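Local coordinates for protein IAA acetyltransferase (Bacillus cereus ATCC 14579, PDB 1Y9K) that probably transfers an acetyl group to an amino group of its substrate, as a member of the GNAT family of N-acetyltransferases, at residues K17-L22 / A68-L73; R119-D124 / R148-L153. One frame throughout, in Å; residues are numbered along the deposited sequence.

Interaction 1: K17-L22 / A68-L73; sequences KSLLLL and AVAEHL
Leu22 and Leu19, one helical turn apart on helix 17-23, reach out to the end of strand 61-69 and the turn that follows it. Leu22 sends its two methyls different ways. CD1 lies against both CG and the carboxylate carbon CD of Glu71, 3.7 Å from CD, while CD2 packs tightly on the carbonyl of Val69, 3.2 Å from its O. The torsions account for this reach: CG of Leu22 is anti to the backbone N (chi1 -166°), which carries the branch off the helix toward the strand end. Glu71, an exposed residue, crosses it obliquely, its chain extended beyond CG. Leu19 brings CD1 over the backbone of Ala70, 3.8 Å from its N, and 4.3 Å from the CB of the same residue. Ala68 faces the helix with a single methyl; CB is pressed against Leu19 O at 3.1 Å, leaving little room beyond it. No hydrogen bond joins the two segments. Nearby, Leu20 O receives a bond from Asn66, Val69 O one from Gln74, and Leu20 packs on Val51 and Val53 of strand 48-56. This is mainly apolar packing of the GNAT fold, with methyls set against backbone carbonyls, at the strand end and the start of the turn to helix 78-92; Gln74 begins a sequence consistent with the family's acetyl-CoA pyrophosphate-binding loop.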
# COMPACT_ATOMS: atom_id res chain seq x y z
N LYS A 17 -9.09 -3.92 -9.33
CA LYS A 17 -9.56 -4.72 -8.19
C LYS A 17 -8.72 -5.99 -8.04
O LYS A 17 -8.34 -6.38 -6.94
CB LYS A 17 -11.03 -5.11 -8.38
CG LYS A 17 -12.02 -4.31 -7.57
CD LYS A 17 -13.45 -4.60 -8.03
CE LYS A 17 -14.48 -4.24 -6.95
NZ LYS A 17 -15.82 -3.99 -7.57
N SER A 18 -8.45 -6.59 -9.19
CA SER A 18 -7.56 -7.73 -9.37
C SER A 18 -6.28 -7.65 -8.56
O SER A 18 -6.01 -8.50 -7.70
CB SER A 18 -7.23 -7.85 -10.87
OG SER A 18 -7.31 -6.59 -11.54
N LEU A 19 -5.49 -6.61 -8.81
CA LEU A 19 -4.21 -6.44 -8.14
C LEU A 19 -4.36 -5.93 -6.70
O LEU A 19 -3.55 -6.28 -5.83
CB LEU A 19 -3.35 -5.48 -8.97
CG LEU A 19 -1.84 -5.63 -8.97
CD1 LEU A 19 -1.41 -7.06 -9.29
CD2 LEU A 19 -1.33 -4.68 -10.02
N LEU A 20 -5.39 -5.13 -6.45
CA LEU A 20 -5.69 -4.65 -5.10
C LEU A 20 -6.07 -5.78 -4.13
O LEU A 20 -5.82 -5.68 -2.92
CB LEU A 20 -6.81 -3.60 -5.15
CG LEU A 20 -6.43 -2.25 -5.77
CD1 LEU A 20 -7.66 -1.44 -6.17
CD2 LEU A 20 -5.54 -1.44 -4.83
N LEU A 21 -6.66 -6.84 -4.68
CA LEU A 21 -7.07 -8.01 -3.91
C LEU A 21 -5.88 -8.84 -3.45
O LEU A 21 -5.98 -9.64 -2.53
CB LEU A 21 -8.06 -8.86 -4.71
CG LEU A 21 -9.52 -8.41 -4.65
CD1 LEU A 21 -10.33 -8.99 -5.82
CD2 LEU A 21 -10.13 -8.80 -3.32
N LEU A 22 -4.75 -8.63 -4.10
CA LEU A 22 -3.50 -9.27 -3.74
C LEU A 22 -3.02 -8.77 -2.38
O LEU A 22 -2.53 -9.54 -1.56
CB LEU A 22 -2.47 -9.02 -4.83
CG LEU A 22 -1.17 -9.81 -4.91
CD1 LEU A 22 -1.40 -11.32 -4.79
CD2 LEU A 22 -0.49 -9.46 -6.22
N ALA A 68 0.41 -2.87 -4.14
CA ALA A 68 0.49 -4.23 -4.67
C ALA A 68 1.28 -4.26 -5.95
O ALA A 68 1.18 -3.35 -6.77
CB ALA A 68 -0.92 -4.82 -4.90
N VAL A 69 2.06 -5.33 -6.10
CA VAL A 69 2.84 -5.62 -7.29
C VAL A 69 2.45 -7.03 -7.74
O VAL A 69 2.19 -7.90 -6.91
CB VAL A 69 4.37 -5.52 -6.99
CG1 VAL A 69 5.21 -5.98 -8.19
CG2 VAL A 69 4.75 -4.09 -6.60
N ALA A 70 2.38 -7.24 -9.06
CA ALA A 70 2.07 -8.55 -9.62
C ALA A 70 3.04 -9.58 -9.05
O ALA A 70 4.24 -9.30 -8.94
CB ALA A 70 2.14 -8.52 -11.16
N GLU A 71 2.51 -10.74 -8.68
CA GLU A 71 3.27 -11.80 -8.00
C GLU A 71 4.55 -12.18 -8.73
O GLU A 71 5.61 -12.26 -8.11
CB GLU A 71 2.41 -13.05 -7.77
CG GLU A 71 1.41 -12.95 -6.61
CD GLU A 71 0.24 -13.96 -6.72
OE1 GLU A 71 -0.51 -13.94 -7.75
OE2 GLU A 71 0.07 -14.77 -5.76
N HIS A 72 4.46 -12.39 -10.04
CA HIS A 72 5.59 -12.84 -10.85
C HIS A 72 6.68 -11.77 -11.04
O HIS A 72 7.79 -12.07 -11.49
CB HIS A 72 5.11 -13.37 -12.20
CG HIS A 72 4.59 -12.31 -13.13
ND1 HIS A 72 3.41 -11.63 -12.90
CD2 HIS A 72 5.08 -11.83 -14.29
CE1 HIS A 72 3.20 -10.77 -13.88
NE2 HIS A 72 4.20 -10.87 -14.74
N LEU A 73 6.36 -10.52 -10.69
CA LEU A 73 7.28 -9.41 -10.89
C LEU A 73 7.86 -8.85 -9.59
O LEU A 73 8.62 -7.88 -9.62
CB LEU A 73 6.61 -8.28 -11.68
CG LEU A 73 6.19 -8.53 -13.13
CD1 LEU A 73 5.82 -7.21 -13.77
CD2 LEU A 73 7.29 -9.22 -13.94

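Interaction 2: R119-D124 / R148-L153; sequences RIFSID and RLAMEL
Ser122 O accepts the shortest bond of this strand pair, from Arg148 N at 2.7 Å. Arg148 O in turn receives Phe121 N at 2.9 Å. Further along, Arg119 and Ala150 exchange two bonds, Arg119 N giving to Ala150 O and Ala150 N to Arg119 O. Between these two bonded pairs, Arg119-Ala150 and Ser122-Arg148, Ile120 and Leu149 form a non-hydrogen-bonded pair, lying side by side with Ile120 CG1 3.7 Å from Leu149 CD2; these branched chains point to the face where helix 107-115 packs. The register then slips by one residue. Phe121 and Ser122 both stand opposite Arg148, a classic beta bulge in the antiparallel pairing of strands 119-124 and 141-152; the latter, last in the chain, inserts between 97-103 and 119-124, the familiar GNAT arrangement. Phe121 holds its CG between the backbone N and carbonyl carbon (chi1 74°), which lays the ring alongside the neighbouring strand. Arg148 CB sits over one ring face in a CH-pi contact, 4.1 Å from the centroid, while the carbonyl carbon of Leu149 lies at the edge. Ala150 offers CB to Phe121 CE2 at 3.6 Å, its small methyl leaving width for the ring. Arg148 bends at chi2 and chi3, passing CD within 3.6 Å of Asp124 OD2. The opposite charges probably attract, but at 4.1 Å from Asp124 OD2 to Arg148 NE, with the oxygen well out of the guanidinium plane, no N-H points at it; the true salt bridge runs from Arg148 NH1 to Glu63.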
# COMPACT_ATOMS: atom_id res chain seq x y z
N ARG A 119 9.22 4.88 9.50
CA ARG A 119 9.59 4.43 10.82
C ARG A 119 8.39 3.77 11.52
O ARG A 119 7.28 4.30 11.49
CB ARG A 119 10.13 5.60 11.64
CG ARG A 119 10.77 5.18 12.96
CD ARG A 119 11.09 6.38 13.78
NE ARG A 119 11.72 6.03 15.05
CZ ARG A 119 12.11 6.92 15.95
NH1 ARG A 119 11.92 8.21 15.72
NH2 ARG A 119 12.68 6.52 17.09
N ILE A 120 8.63 2.62 12.14
CA ILE A 120 7.59 1.90 12.87
C ILE A 120 7.29 2.65 14.16
O ILE A 120 8.20 2.98 14.91
CB ILE A 120 8.02 0.43 13.20
CG1 ILE A 120 8.35 -0.38 11.93
CG2 ILE A 120 6.96 -0.29 14.02
CD1 ILE A 120 9.32 -1.57 12.20
N PHE A 121 6.01 2.92 14.42
CA PHE A 121 5.62 3.72 15.59
C PHE A 121 4.51 3.11 16.45
O PHE A 121 4.32 3.51 17.58
CB PHE A 121 5.29 5.18 15.20
CG PHE A 121 3.96 5.35 14.50
CD1 PHE A 121 2.80 5.66 15.22
CD2 PHE A 121 3.86 5.23 13.12
CE1 PHE A 121 1.57 5.82 14.58
CE2 PHE A 121 2.63 5.40 12.47
CZ PHE A 121 1.49 5.69 13.20
N SER A 122 3.79 2.12 15.92
CA SER A 122 2.58 1.63 16.58
C SER A 122 2.09 0.28 16.02
O SER A 122 2.44 -0.10 14.91
CB SER A 122 1.46 2.67 16.42
OG SER A 122 0.62 2.65 17.55
N ILE A 123 1.26 -0.40 16.81
CA ILE A 123 0.68 -1.70 16.48
C ILE A 123 -0.83 -1.67 16.74
O ILE A 123 -1.25 -1.40 17.87
CB ILE A 123 1.31 -2.84 17.34
CG1 ILE A 123 2.83 -2.84 17.24
CG2 ILE A 123 0.75 -4.21 16.93
CD1 ILE A 123 3.54 -3.26 18.52
N ASP A 124 -1.65 -1.91 15.71
CA ASP A 124 -3.07 -2.20 15.92
C ASP A 124 -3.21 -3.71 16.12
O ASP A 124 -3.12 -4.48 15.16
CB ASP A 124 -3.95 -1.80 14.72
CG ASP A 124 -3.98 -0.30 14.46
OD1 ASP A 124 -3.71 0.51 15.39
OD2 ASP A 124 -4.30 0.07 13.30
N ARG A 148 2.19 -0.18 12.22
CA ARG A 148 1.95 1.16 11.68
C ARG A 148 3.28 1.87 11.52
O ARG A 148 4.11 1.88 12.45
CB ARG A 148 1.03 1.97 12.62
CG ARG A 148 -0.29 1.29 13.00
CD ARG A 148 -1.28 1.35 11.85
NE ARG A 148 -1.70 2.73 11.57
CZ ARG A 148 -2.22 3.14 10.41
NH1 ARG A 148 -2.40 2.28 9.41
NH2 ARG A 148 -2.57 4.43 10.27
N LEU A 149 3.49 2.46 10.35
CA LEU A 149 4.72 3.17 10.05
C LEU A 149 4.40 4.56 9.51
O LEU A 149 3.32 4.79 8.94
CB LEU A 149 5.59 2.39 9.03
CG LEU A 149 6.10 0.96 9.27
CD1 LEU A 149 5.10 -0.10 8.78
CD2 LEU A 149 7.43 0.78 8.56
N ALA A 150 5.33 5.48 9.70
CA ALA A 150 5.11 6.86 9.29
C ALA A 150 6.39 7.52 8.83
O ALA A 150 7.50 7.13 9.20
CB ALA A 150 4.48 7.66 10.41
N MSE A 151 6.20 8.54 8.01
CA MSE A 151 7.28 9.27 7.40
C MSE A 151 6.91 10.76 7.44
O MSE A 151 5.79 11.15 7.06
CB MSE A 151 7.41 8.80 5.96
CG MSE A 151 8.71 9.14 5.30
SE MSE A 151 8.61 8.88 3.53
CE MSE A 151 10.33 9.07 3.12
N GLU A 152 7.83 11.59 7.91
CA GLU A 152 7.65 13.03 7.79
C GLU A 152 8.13 13.49 6.42
O GLU A 152 9.23 13.14 6.00
CB GLU A 152 8.32 13.79 8.95
CG GLU A 152 7.30 14.22 10.01
CD GLU A 152 7.74 13.99 11.46
OE1 GLU A 152 8.94 14.16 11.79
OE2 GLU A 152 6.86 13.65 12.29
N LEU A 153 7.28 14.23 5.72
CA LEU A 153 7.58 14.70 4.37
C LEU A 153 8.13 16.12 4.42
O LEU A 153 9.13 16.43 3.76
CB LEU A 153 6.35 14.61 3.46
CG LEU A 153 5.59 13.28 3.37
CD1 LEU A 153 4.26 13.46 2.65
CD2 LEU A 153 6.43 12.20 2.70

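From the N terminus, helix 17-23 comes first, and interaction 1 closes a loop of 45 residues when the chain returns along strand 61-69, having built helix 27-36 and strands 38-43 and 48-56 on the way. Interaction 2 opens later, at strand 119-124, and closes a shorter loop of 23 residues through helix 127-131, strand 136-138 and the first part of strand 141-152, whose second half closes it. The two are in series, neither nested nor crossed. Their centres lie about 24 Å apart, on opposite sides of the chain's centre, yet both reach one sheet: 61-69 pairs with 97-103, which pairs with 141-152. One fixes an N-terminal helix to it; the other adds an outer strand.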